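Local coordinates for protein alpha-glucosidase (Pseudoalteromonas sp. K8, PDB 5HQA) that hydrolyses alpha-glucosides as a chloride-activated, calcium-containing glycoside hydrolase of family 97 and binds the inhibitor acarbose, at residues E473-L478 with G588-E593; F490-F495 with A518-L523; Q510-K515 with K647-G652; V564-V569 with Q594-E599. All blocks are in the same frame, centred on the assembly; numbering follows the deposited sequence.

Interaction 1: residues E473-L478 with G588-E593; sequences EHISML and GAVTDE. With MG (magnesium ion), chain F.
A magnesium site lies where helix 474-478 of the glycoside hydrolase 97 region meets the end of strand 585-591 in the C-terminal beta domain. Here E473 and S476 lie against D592, and I475 faces V590. D592 OD2 binds the magnesium at 2.1 Å. Waters 1, 4 and 5 bind it too, and G565 O and D566 OD1 complete six ligands. The other carboxylate oxygen, D592 OD1, is held by Q594 N and by a salt bridge to R596, which fixes the rotation of the group. The chains come close: E473 CA packs on the D592 CB methylene at 3.6 Å.

E473 and E593 are second-shell residues. Water 1 gives one hydrogen to E473 OE1 at 2.6 Å and the other to E593 OE1 at 2.7 Å. The two carboxylate oxygens, E473 OE1 and E593 OE1, stand only 4.4 Å apart, and their repulsion is probably eased by this water and the nearby metal. Water 2 makes a second bridge, from E473 N to E593 OE1. The E593 chain bends at chi2 (-76°), which turns its carboxylate back toward the metal waters; OE2 accepts from water 4.

The C-terminal domain is an antiparallel beta fold, and its strand also meets the helix through apolar groups. I475 CG2 touches V590 CG2 at 3.7 Å, the side chains crossing at about a right angle. Water 3 links S476 N to T591 O.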
loop_
_atom_site.group_PDB
_atom_site.type_symbol
_atom_site.label_atom_id
_atom_site.label_comp_id
_atom_site.label_asym_id
_atom_site.label_seq_id
_atom_site.Cartn_x
_atom_site.Cartn_y
_atom_site.Cartn_z
ATOM N N GLU A 473 -15.481 -9.517 4.361
ATOM C CA GLU A 473 -14.530 -9.947 3.331
ATOM C C GLU A 473 -13.413 -8.935 3.067
ATOM O O GLU A 473 -12.500 -9.225 2.279
ATOM C CB GLU A 473 -15.271 -10.227 2.018
ATOM C CG GLU A 473 -15.765 -8.954 1.339
ATOM C CD GLU A 473 -16.539 -9.224 0.057
ATOM O OE1 GLU A 473 -16.765 -10.410 -0.289
ATOM O OE2 GLU A 473 -16.929 -8.236 -0.602
ATOM N N HIS A 474 -13.459 -7.761 3.702
ATOM C CA HIS A 474 -12.587 -6.660 3.292
ATOM C C HIS A 474 -11.103 -7.027 3.396
ATOM O O HIS A 474 -10.326 -6.766 2.468
ATOM C CB HIS A 474 -12.897 -5.417 4.129
ATOM C CG HIS A 474 -12.187 -4.185 3.657
ATOM N ND1 HIS A 474 -12.310 -3.700 2.368
ATOM C CD2 HIS A 474 -11.339 -3.346 4.299
ATOM C CE1 HIS A 474 -11.568 -2.613 2.240
ATOM N NE2 HIS A 474 -10.973 -2.375 3.398
ATOM N N ILE A 475 -10.673 -7.605 4.528
ATOM C CA ILE A 475 -9.250 -7.914 4.674
ATOM C C ILE A 475 -8.806 -8.903 3.600
ATOM O O ILE A 475 -7.739 -8.743 2.990
ATOM C CB ILE A 475 -8.932 -8.450 6.085
ATOM C CG1 ILE A 475 -9.422 -7.475 7.169
ATOM C CG2 ILE A 475 -7.427 -8.718 6.212
ATOM C CD1 ILE A 475 -8.866 -6.060 7.025
ATOM N N SER A 476 -9.611 -9.940 3.349
ATOM C CA SER A 476 -9.223 -10.926 2.350
ATOM C C SER A 476 -9.312 -10.373 0.933
ATOM O O SER A 476 -8.787 -11.003 0.010
ATOM C CB SER A 476 -10.078 -12.187 2.497
ATOM O OG SER A 476 -11.431 -11.913 2.168
ATOM N N MET A 477 -9.968 -9.225 0.739
ATOM C CA MET A 477 -9.847 -8.498 -0.523
ATOM C C MET A 477 -8.544 -7.706 -0.571
ATOM O O MET A 477 -7.776 -7.814 -1.533
ATOM C CB MET A 477 -11.035 -7.552 -0.709
ATOM C CG MET A 477 -12.359 -8.249 -0.921
ATOM S SD MET A 477 -12.408 -9.093 -2.522
ATOM C CE MET A 477 -14.124 -9.650 -2.518
ATOM N N LEU A 478 -8.286 -6.902 0.468
ATOM C CA LEU A 478 -7.071 -6.093 0.514
ATOM C C LEU A 478 -5.831 -6.926 0.246
ATOM O O LEU A 478 -4.925 -6.494 -0.479
ATOM C CB LEU A 478 -6.930 -5.411 1.883
ATOM C CG LEU A 478 -7.913 -4.285 2.228
ATOM C CD1 LEU A 478 -7.657 -3.802 3.666
ATOM C CD2 LEU A 478 -7.802 -3.128 1.237
ATOM N N GLY A 588 -0.538 -15.224 10.899
ATOM C CA GLY A 588 -1.849 -14.617 10.997
ATOM C C GLY A 588 -2.745 -15.179 9.913
ATOM O O GLY A 588 -2.297 -15.401 8.781
ATOM N N ALA A 589 -4.006 -15.441 10.246
ATOM C CA ALA A 589 -4.981 -15.904 9.267
ATOM C C ALA A 589 -6.293 -15.170 9.503
ATOM O O ALA A 589 -6.660 -14.913 10.651
ATOM C CB ALA A 589 -5.194 -17.422 9.361
ATOM N N VAL A 590 -6.987 -14.809 8.419
ATOM C CA VAL A 590 -8.319 -14.221 8.525
ATOM C C VAL A 590 -9.221 -14.849 7.473
ATOM O O VAL A 590 -8.763 -15.363 6.449
ATOM C CB VAL A 590 -8.335 -12.680 8.367
ATOM C CG1 VAL A 590 -7.486 -12.009 9.458
ATOM C CG2 VAL A 590 -7.884 -12.276 6.974
ATOM N N THR A 591 -10.521 -14.800 7.741
ATOM C CA THR A 591 -11.513 -15.245 6.779
ATOM C C THR A 591 -12.472 -14.094 6.473
ATOM O O THR A 591 -12.351 -12.990 7.011
ATOM C CB THR A 591 -12.263 -16.470 7.304
ATOM O OG1 THR A 591 -13.161 -16.952 6.295
ATOM C CG2 THR A 591 -13.047 -16.104 8.578
ATOM N N ASP A 592 -13.428 -14.373 5.591
ATOM C CA ASP A 592 -14.461 -13.415 5.207
ATOM C C ASP A 592 -15.713 -13.638 6.053
ATOM O O ASP A 592 -15.607 -13.955 7.241
ATOM C CB ASP A 592 -14.768 -13.542 3.707
ATOM C CG ASP A 592 -15.194 -14.966 3.307
ATOM O OD1 ASP A 592 -15.319 -15.822 4.209
ATOM O OD2 ASP A 592 -15.417 -15.223 2.097
ATOM N N GLU A 593 -16.904 -13.510 5.458
ATOM C CA GLU A 593 -18.121 -13.693 6.245
ATOM C C GLU A 593 -18.358 -15.149 6.644
ATOM O O GLU A 593 -19.217 -15.407 7.499
ATOM C CB GLU A 593 -19.338 -13.158 5.476
ATOM C CG GLU A 593 -19.786 -14.038 4.294
ATOM C CD GLU A 593 -18.879 -13.917 3.064
ATOM O OE1 GLU A 593 -18.046 -12.981 3.003
ATOM O OE2 GLU A 593 -19.000 -14.770 2.155
HETATM MG MG MG F . -15.536 -14.467 0.152
HETATM O O HOH W 1 -16.718 -12.890 0.638
HETATM O O HOH W 2 -18.237 -10.054 3.536
HETATM O O HOH W 3 -11.554 -10.738 5.331
HETATM O O HOH W 4 -17.276 -15.618 0.064
HETATM O O HOH W 5 -15.775 -13.916 -1.838
#

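Interaction 2: residues F490-F495 with A518-L523; sequences FTPGIF and ALYVVL
Two aromatic rings each take an aliphatic group over one face. L523 CD1 sits over a face of F490, 3.9 Å from the ring centroid. P492 CG sits over a face of Y520, 3.7 Å from the centroid and 21° off the normal. Both are CH-pi contacts. G493 CA comes to the edge of the Y520 ring, near its plane.

The contact packs the loop after helix 482-485 against the C-terminal end of helix 513-522, both within the glycoside hydrolase 97 region, which is of the TIM-barrel clan. L519 and L523 are one helical turn apart, and both point their CD1 methyls at the loop. L519 CD1 reaches F490 CE2 obliquely at 3.7 Å and also meets P492 CB. F490 has CG anti to its N (chi1 -176°), which carries the ring onto L523 CD1 and within reach of L519 CD1; I475 and L478 of helix 474-478 also touch it. Y520 OH is hydrogen-bonded to M529 O of strand 527-529.

An alanine in place of Y520 would probably leave P492 without its aromatic floor and M529 O without this donor. G493 suits the tight spot: a CB would clash with the tyrosine hydroxyl, since G493 CA already lies 3.5 Å from Y520 OH.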
loop_
_atom_site.group_PDB
_atom_site.type_symbol
_atom_site.label_atom_id
_atom_site.label_comp_id
_atom_site.label_asym_id
_atom_site.label_seq_id
_atom_site.Cartn_x
_atom_site.Cartn_y
_atom_site.Cartn_z
ATOM N N PHE A 490 -3.101 0.341 8.182
ATOM C CA PHE A 490 -4.509 -0.022 8.366
ATOM C C PHE A 490 -5.060 0.417 9.723
ATOM O O PHE A 490 -6.282 0.568 9.869
ATOM C CB PHE A 490 -4.674 -1.542 8.204
ATOM C CG PHE A 490 -6.105 -2.015 8.288
ATOM C CD1 PHE A 490 -6.897 -2.066 7.148
ATOM C CD2 PHE A 490 -6.659 -2.397 9.509
ATOM C CE1 PHE A 490 -8.224 -2.484 7.220
ATOM C CE2 PHE A 490 -7.990 -2.814 9.597
ATOM C CZ PHE A 490 -8.772 -2.854 8.447
ATOM N N THR A 491 -4.178 0.657 10.697
ATOM C CA THR A 491 -4.428 0.871 12.127
ATOM C C THR A 491 -5.258 -0.281 12.698
ATOM O O THR A 491 -6.429 -0.103 13.055
ATOM C CB THR A 491 -5.076 2.242 12.410
ATOM O OG1 THR A 491 -6.459 2.254 12.043
ATOM C CG2 THR A 491 -4.349 3.360 11.657
ATOM N N PRO A 492 -4.670 -1.471 12.835
ATOM C CA PRO A 492 -5.395 -2.617 13.392
ATOM C C PRO A 492 -5.536 -2.504 14.908
ATOM O O PRO A 492 -5.066 -1.556 15.539
ATOM C CB PRO A 492 -4.503 -3.795 13.006
ATOM C CG PRO A 492 -3.136 -3.218 13.021
ATOM C CD PRO A 492 -3.290 -1.828 12.463
ATOM N N GLY A 493 -6.207 -3.497 15.493
ATOM C CA GLY A 493 -6.158 -3.676 16.935
ATOM C C GLY A 493 -7.270 -3.032 17.743
ATOM O O GLY A 493 -7.032 -2.583 18.867
ATOM N N ILE A 494 -8.490 -2.990 17.218
ATOM C CA ILE A 494 -9.610 -2.478 18.007
ATOM C C ILE A 494 -10.101 -3.590 18.927
ATOM O O ILE A 494 -10.497 -4.667 18.466
ATOM C CB ILE A 494 -10.741 -1.951 17.106
ATOM C CG1 ILE A 494 -10.272 -0.723 16.318
ATOM C CG2 ILE A 494 -11.970 -1.583 17.938
ATOM C CD1 ILE A 494 -9.826 0.440 17.202
ATOM N N PHE A 495 -10.064 -3.335 20.235
ATOM C CA PHE A 495 -10.476 -4.299 21.247
ATOM C C PHE A 495 -11.889 -4.074 21.748
ATOM O O PHE A 495 -12.564 -5.042 22.103
ATOM C CB PHE A 495 -9.533 -4.258 22.457
ATOM C CG PHE A 495 -8.327 -5.147 22.316
ATOM C CD1 PHE A 495 -7.891 -5.558 21.071
ATOM C CD2 PHE A 495 -7.637 -5.581 23.440
ATOM C CE1 PHE A 495 -6.770 -6.378 20.945
ATOM C CE2 PHE A 495 -6.527 -6.406 23.327
ATOM C CZ PHE A 495 -6.091 -6.807 22.080
ATOM N N ALA A 518 -4.899 -11.018 14.324
ATOM C CA ALA A 518 -4.311 -11.576 13.112
ATOM C C ALA A 518 -3.837 -10.490 12.149
ATOM O O ALA A 518 -2.894 -10.716 11.377
ATOM C CB ALA A 518 -5.327 -12.487 12.426
ATOM N N LEU A 519 -4.473 -9.311 12.174
ATOM C CA LEU A 519 -4.104 -8.250 11.235
ATOM C C LEU A 519 -2.630 -7.879 11.332
ATOM O O LEU A 519 -2.040 -7.430 10.344
ATOM C CB LEU A 519 -4.950 -7.005 11.481
ATOM C CG LEU A 519 -6.452 -7.147 11.269
ATOM C CD1 LEU A 519 -7.147 -5.807 11.511
ATOM C CD2 LEU A 519 -6.745 -7.677 9.870
ATOM N N TYR A 520 -2.021 -8.030 12.512
ATOM C CA TYR A 520 -0.632 -7.619 12.678
ATOM C C TYR A 520 0.322 -8.487 11.877
ATOM O O TYR A 520 1.463 -8.078 11.636
ATOM C CB TYR A 520 -0.251 -7.627 14.170
ATOM C CG TYR A 520 -0.897 -6.473 14.902
ATOM C CD1 TYR A 520 -0.260 -5.244 14.994
ATOM C CD2 TYR A 520 -2.165 -6.597 15.442
ATOM C CE1 TYR A 520 -0.857 -4.174 15.629
ATOM C CE2 TYR A 520 -2.777 -5.528 16.077
ATOM C CZ TYR A 520 -2.117 -4.320 16.169
ATOM O OH TYR A 520 -2.725 -3.257 16.792
ATOM N N VAL A 521 -0.105 -9.681 11.474
ATOM C CA VAL A 521 0.707 -10.518 10.614
ATOM C C VAL A 521 0.163 -10.566 9.191
ATOM O O VAL A 521 0.945 -10.736 8.250
ATOM C CB VAL A 521 0.849 -11.941 11.197
ATOM C CG1 VAL A 521 1.937 -12.727 10.446
ATOM C CG2 VAL A 521 1.173 -11.869 12.685
ATOM N N VAL A 522 -1.144 -10.382 8.998
ATOM C CA VAL A 522 -1.703 -10.469 7.654
ATOM C C VAL A 522 -1.388 -9.220 6.838
ATOM O O VAL A 522 -1.049 -9.317 5.653
ATOM C CB VAL A 522 -3.219 -10.734 7.728
ATOM C CG1 VAL A 522 -3.855 -10.542 6.357
ATOM C CG2 VAL A 522 -3.476 -12.139 8.241
ATOM N N LEU A 523 -1.502 -8.026 7.430
ATOM C CA LEU A 523 -1.333 -6.776 6.682
ATOM C C LEU A 523 0.028 -6.180 7.011
ATOM O O LEU A 523 0.226 -5.648 8.108
ATOM C CB LEU A 523 -2.447 -5.782 7.000
ATOM C CG LEU A 523 -3.872 -6.203 6.646
ATOM C CD1 LEU A 523 -4.847 -5.103 7.068
ATOM C CD2 LEU A 523 -4.009 -6.513 5.153
#

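Interaction 3: residues Q510-K515 with K647-G652; sequences QTTLAK and KLATSG
S651 OG is held by two bonds from segment 510-515. It donates to Q510 O at 2.6 Å, in the carbonyl plane and on a lone pair. It accepts from K515 NZ at 2.9 Å. The contact joins the N-terminus of helix 513-522 to the turn between strands 643-648 and 653-660, and so ties the hydrolase region to the C-terminal beta domain.

The S651 carbonyl is used as well. T512 N donates to S651 O at 3.0 Å, with the donor tilted 27° from the carbonyl plane. T511 CA approaches the same oxygen, S651 O, at 3.3 Å in a CA-H...O contact.

K515 runs extended from the helix, with CG anti to its N (chi1 176°). Its chain lies alongside S651 and G652, which brings NZ to the serine; NZ also bonds T591 O of strand 585-591.

Farther out, T512 is the N-cap of the helix. Its OG1 accepts from K515 N, and it is also hydrogen-bonded to D618. D618 holds A649 N too, so one carboxylate positions both sides of the contact. G652 fits closely here: its CA lies 3.2 Å from T512 OG1.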
loop_
_atom_site.group_PDB
_atom_site.type_symbol
_atom_site.label_atom_id
_atom_site.label_comp_id
_atom_site.label_asym_id
_atom_site.label_seq_id
_atom_site.Cartn_x
_atom_site.Cartn_y
_atom_site.Cartn_z
ATOM N N GLN A 510 -16.512 -5.321 11.702
ATOM C CA GLN A 510 -17.357 -6.506 11.582
ATOM C C GLN A 510 -16.476 -7.754 11.591
ATOM O O GLN A 510 -16.347 -8.480 10.607
ATOM C CB GLN A 510 -18.217 -6.405 10.329
ATOM C CG GLN A 510 -19.174 -5.224 10.416
ATOM C CD GLN A 510 -20.218 -5.227 9.322
ATOM O OE1 GLN A 510 -19.948 -5.635 8.185
ATOM N NE2 GLN A 510 -21.425 -4.776 9.659
ATOM N N THR A 511 -15.813 -7.947 12.732
ATOM C CA THR A 511 -14.821 -9.002 12.914
ATOM C C THR A 511 -14.911 -9.519 14.343
ATOM O O THR A 511 -15.570 -8.926 15.201
ATOM C CB THR A 511 -13.378 -8.524 12.656
ATOM O OG1 THR A 511 -12.868 -7.871 13.825
ATOM C CG2 THR A 511 -13.286 -7.569 11.461
ATOM N N THR A 512 -14.230 -10.637 14.592
ATOM C CA THR A 512 -13.998 -11.105 15.948
ATOM C C THR A 512 -12.748 -10.437 16.515
ATOM O O THR A 512 -11.992 -9.765 15.812
ATOM C CB THR A 512 -13.825 -12.628 15.995
ATOM O OG1 THR A 512 -12.617 -12.986 15.312
ATOM C CG2 THR A 512 -15.013 -13.340 15.355
ATOM N N LEU A 513 -12.535 -10.652 17.815
ATOM C CA LEU A 513 -11.352 -10.121 18.482
ATOM C C LEU A 513 -10.079 -10.757 17.942
ATOM O O LEU A 513 -9.087 -10.065 17.693
ATOM C CB LEU A 513 -11.474 -10.355 19.990
ATOM C CG LEU A 513 -10.331 -9.897 20.889
ATOM C CD1 LEU A 513 -10.122 -8.401 20.773
ATOM C CD2 LEU A 513 -10.663 -10.283 22.331
ATOM N N ALA A 514 -10.083 -12.079 17.761
ATOM C CA ALA A 514 -8.889 -12.740 17.250
ATOM C C ALA A 514 -8.530 -12.246 15.852
ATOM O O ALA A 514 -7.348 -12.172 15.506
ATOM C CB ALA A 514 -9.087 -14.258 17.259
ATOM N N LYS A 515 -9.523 -11.879 15.040
ATOM C CA LYS A 515 -9.205 -11.341 13.718
ATOM C C LYS A 515 -8.441 -10.025 13.839
ATOM O O LYS A 515 -7.534 -9.747 13.040
ATOM C CB LYS A 515 -10.485 -11.166 12.896
ATOM C CG LYS A 515 -10.258 -10.508 11.526
ATOM C CD LYS A 515 -11.395 -10.853 10.574
ATOM C CE LYS A 515 -11.334 -10.046 9.286
ATOM N NZ LYS A 515 -12.554 -10.318 8.470
ATOM N N LYS A 647 -9.326 -23.038 12.785
ATOM C CA LYS A 647 -10.786 -22.979 12.795
ATOM C C LYS A 647 -11.163 -21.520 12.997
ATOM O O LYS A 647 -11.142 -21.006 14.122
ATOM C CB LYS A 647 -11.377 -23.872 13.872
ATOM C CG LYS A 647 -10.931 -25.302 13.741
ATOM C CD LYS A 647 -12.101 -26.246 13.584
ATOM C CE LYS A 647 -11.648 -27.660 13.918
ATOM N NZ LYS A 647 -12.773 -28.570 14.286
ATOM N N LEU A 648 -11.505 -20.856 11.901
ATOM C CA LEU A 648 -11.800 -19.433 11.895
ATOM C C LEU A 648 -13.308 -19.238 12.015
ATOM O O LEU A 648 -14.075 -19.839 11.256
ATOM C CB LEU A 648 -11.269 -18.788 10.610
ATOM C CG LEU A 648 -9.795 -18.347 10.544
ATOM C CD1 LEU A 648 -8.851 -19.313 11.234
ATOM C CD2 LEU A 648 -9.342 -18.104 9.114
ATOM N N ALA A 649 -13.729 -18.416 12.978
ATOM C CA ALA A 649 -15.142 -18.092 13.105
ATOM C C ALA A 649 -15.575 -17.201 11.941
ATOM O O ALA A 649 -14.756 -16.764 11.126
ATOM C CB ALA A 649 -15.413 -17.397 14.439
ATOM N N THR A 650 -16.880 -16.928 11.855
ATOM C CA THR A 650 -17.340 -15.942 10.882
ATOM C C THR A 650 -16.629 -14.615 11.122
ATOM O O THR A 650 -16.589 -14.115 12.250
ATOM C CB THR A 650 -18.854 -15.761 10.959
ATOM O OG1 THR A 650 -19.233 -15.417 12.302
ATOM C CG2 THR A 650 -19.566 -17.051 10.530
ATOM N N SER A 651 -16.041 -14.073 10.056
ATOM C CA SER A 651 -15.144 -12.916 10.118
ATOM C C SER A 651 -14.161 -13.040 11.281
ATOM O O SER A 651 -13.915 -12.098 12.041
ATOM C CB SER A 651 -15.927 -11.607 10.191
ATOM O OG SER A 651 -15.092 -10.538 9.754
ATOM N N GLY A 652 -13.588 -14.235 11.411
ATOM C CA GLY A 652 -12.648 -14.533 12.463
ATOM C C GLY A 652 -11.211 -14.609 11.974
ATOM O O GLY A 652 -10.876 -14.275 10.833
#

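Interaction 4: residues V564-V569 with Q594-E599; sequences VGDFIV and QARTIE. With MG (magnesium ion), chain F.
R596 reaches across to D566 at the magnesium site, while I598, two residues on, packs on F567 and V569. R596 is extended from CG to NE. It lays one guanidinium face against the D566 side chain, with NH2 3.4 Å from D566 CG. The carboxylate and guanidinium planes are stacked, 20° apart. The salt bridge is long, 3.9 Å from R596 NH2 to D566 OD2, and no N-H points at that oxygen; the attraction is of charge alone. In the guanidinium plane NH2 donates to water 6 at 2.8 Å. D566 OD1 binds the magnesium at 2.1 Å, and G565 O binds it at 2.0 Å. R596 also bridges to D592, and is thus a second-shell partner of both aspartate ligands. A leucine in place of R596 would probably leave D592 OD1 without its salt-bridge mate and D566 without the positive charge stacked on it.

R596 CD also meets F567 CB. I598 comes next on the same side of its strand. Its CD1 approaches F567 CD2 obliquely at 3.5 Å and V569 CG2 at 4.0 Å, the side chains sliding past each other in opposite directions.

D566 and F567 form a classic beta bulge opposite A563. Strands 567-569 and 596-599 run 31° apart, as two layers rather than sheet neighbours. Strand 567-574 pairs with 554-563 and 585-591, and 596-601 with 643-648. G565 is backbone-bonded to S476 of helix 474-478.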
loop_
_atom_site.group_PDB
_atom_site.type_symbol
_atom_site.label_atom_id
_atom_site.label_comp_id
_atom_site.label_asym_id
_atom_site.label_seq_id
_atom_site.Cartn_x
_atom_site.Cartn_y
_atom_site.Cartn_z
ATOM N N VAL A 564 -8.847 -15.026 -3.073
ATOM C CA VAL A 564 -9.216 -13.615 -3.049
ATOM C C VAL A 564 -10.633 -13.459 -2.520
ATOM O O VAL A 564 -11.571 -14.109 -3.001
ATOM C CB VAL A 564 -9.086 -12.988 -4.445
ATOM C CG1 VAL A 564 -9.380 -11.478 -4.354
ATOM C CG2 VAL A 564 -7.710 -13.270 -5.040
ATOM N N GLY A 565 -10.800 -12.581 -1.532
ATOM C CA GLY A 565 -12.121 -12.326 -0.989
ATOM C C GLY A 565 -12.664 -13.421 -0.102
ATOM O O GLY A 565 -13.839 -13.362 0.282
ATOM N N ASP A 566 -11.852 -14.429 0.227
ATOM C CA ASP A 566 -12.261 -15.516 1.107
ATOM C C ASP A 566 -11.354 -15.664 2.316
ATOM O O ASP A 566 -11.848 -15.646 3.448
ATOM C CB ASP A 566 -12.319 -16.846 0.334
ATOM C CG ASP A 566 -13.475 -16.901 -0.648
ATOM O OD1 ASP A 566 -14.384 -16.034 -0.568
ATOM O OD2 ASP A 566 -13.476 -17.820 -1.500
ATOM N N PHE A 567 -10.042 -15.814 2.127
ATOM C CA PHE A 567 -9.162 -15.968 3.287
ATOM C C PHE A 567 -7.714 -15.793 2.864
ATOM O O PHE A 567 -7.386 -15.846 1.676
ATOM C CB PHE A 567 -9.338 -17.335 3.968
ATOM C CG PHE A 567 -8.738 -18.492 3.206
ATOM C CD1 PHE A 567 -9.394 -19.037 2.101
ATOM C CD2 PHE A 567 -7.530 -19.062 3.612
ATOM C CE1 PHE A 567 -8.850 -20.123 1.401
ATOM C CE2 PHE A 567 -6.979 -20.143 2.926
ATOM C CZ PHE A 567 -7.638 -20.674 1.815
ATOM N N ILE A 568 -6.846 -15.603 3.860
ATOM C CA ILE A 568 -5.403 -15.595 3.635
ATOM C C ILE A 568 -4.715 -16.038 4.921
ATOM O O ILE A 568 -5.188 -15.757 6.027
ATOM C CB ILE A 568 -4.879 -14.211 3.164
ATOM C CG1 ILE A 568 -3.355 -14.266 2.968
ATOM C CG2 ILE A 568 -5.264 -13.126 4.151
ATOM C CD1 ILE A 568 -2.841 -13.595 1.755
ATOM N N VAL A 569 -3.596 -16.755 4.763
ATOM C CA VAL A 569 -2.740 -17.198 5.861
ATOM C C VAL A 569 -1.319 -16.742 5.562
ATOM O O VAL A 569 -0.759 -17.097 4.516
ATOM C CB VAL A 569 -2.771 -18.724 6.042
ATOM C CG1 VAL A 569 -1.934 -19.125 7.262
ATOM C CG2 VAL A 569 -4.205 -19.218 6.174
ATOM N N GLN A 594 -17.623 -16.099 6.066
ATOM C CA GLN A 594 -17.835 -17.516 6.332
ATOM C C GLN A 594 -16.837 -18.031 7.363
ATOM O O GLN A 594 -15.651 -17.687 7.319
ATOM C CB GLN A 594 -17.693 -18.339 5.047
ATOM C CG GLN A 594 -18.745 -18.059 3.987
ATOM C CD GLN A 594 -18.692 -19.070 2.853
ATOM O OE1 GLN A 594 -17.950 -20.056 2.915
ATOM N NE2 GLN A 594 -19.478 -18.829 1.808
ATOM N N ALA A 595 -17.319 -18.875 8.278
ATOM C CA ALA A 595 -16.406 -19.679 9.086
ATOM C C ALA A 595 -15.656 -20.646 8.174
ATOM O O ALA A 595 -16.232 -21.202 7.235
ATOM C CB ALA A 595 -17.173 -20.445 10.163
ATOM N N ARG A 596 -14.364 -20.829 8.431
ATOM C CA ARG A 596 -13.519 -21.636 7.553
ATOM C C ARG A 596 -12.552 -22.468 8.377
ATOM O O ARG A 596 -12.004 -21.993 9.375
ATOM C CB ARG A 596 -12.698 -20.777 6.565
ATOM C CG ARG A 596 -13.511 -20.157 5.450
ATOM C CD ARG A 596 -12.682 -19.341 4.425
ATOM N NE ARG A 596 -13.626 -18.524 3.663
ATOM C CZ ARG A 596 -14.310 -18.973 2.620
ATOM N NH1 ARG A 596 -14.102 -20.219 2.199
ATOM N NH2 ARG A 596 -15.190 -18.190 1.989
ATOM N N THR A 597 -12.333 -23.705 7.936
ATOM C CA THR A 597 -11.301 -24.580 8.474
ATOM C C THR A 597 -10.155 -24.645 7.474
ATOM O O THR A 597 -10.381 -24.908 6.290
ATOM C CB THR A 597 -11.857 -25.980 8.733
ATOM O OG1 THR A 597 -12.896 -25.897 9.715
ATOM C CG2 THR A 597 -10.767 -26.914 9.235
ATOM N N ILE A 598 -8.936 -24.388 7.940
ATOM C CA ILE A 598 -7.764 -24.361 7.072
ATOM C C ILE A 598 -6.692 -25.263 7.670
ATOM O O ILE A 598 -6.284 -25.065 8.821
ATOM C CB ILE A 598 -7.214 -22.940 6.892
ATOM C CG1 ILE A 598 -8.336 -21.976 6.517
ATOM C CG2 ILE A 598 -6.117 -22.935 5.829
ATOM C CD1 ILE A 598 -7.964 -20.541 6.749
ATOM N N GLU A 599 -6.217 -26.229 6.890
ATOM C CA GLU A 599 -5.127 -27.092 7.325
ATOM C C GLU A 599 -3.794 -26.487 6.905
ATOM O O GLU A 599 -3.607 -26.139 5.735
ATOM C CB GLU A 599 -5.278 -28.491 6.734
ATOM C CG GLU A 599 -6.680 -29.040 6.850
ATOM C CD GLU A 599 -7.049 -29.412 8.275
ATOM O OE1 GLU A 599 -6.139 -29.487 9.137
ATOM O OE2 GLU A 599 -8.255 -29.630 8.531
HETATM MG MG MG F . -15.536 -14.467 0.152
HETATM O O HOH W 6 -16.733 -18.465 -0.273
HETATM O O HOH W 1 -16.718 -12.890 0.638
HETATM O O HOH W 4 -17.276 -15.618 0.064
HETATM O O HOH W 5 -15.775 -13.916 -1.838
#

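How the interactions relate
Interactions 1, 2 and 3 are buried, whereas interaction 4 is partly buried. Interactions 1 and 4 share the magnesium and waters 1, 4 and 5, and each supplies protein ligands, so both combine charge and water round the metal with an apolar patch beside it. Interactions 2 and 3 both use helix 513-522, at opposite ends: apolar and aromatic near its C-terminus, direct hydrogen bonds at its N-terminus. Interactions 1 and 3 join the hydrolase region to the C-terminal domain; interaction 2 stays within the first and interaction 4 within the second. I475 links interactions 1 and 2, and the backbones of L648 and R596 are hydrogen-bonded, joining interactions 3 and 4.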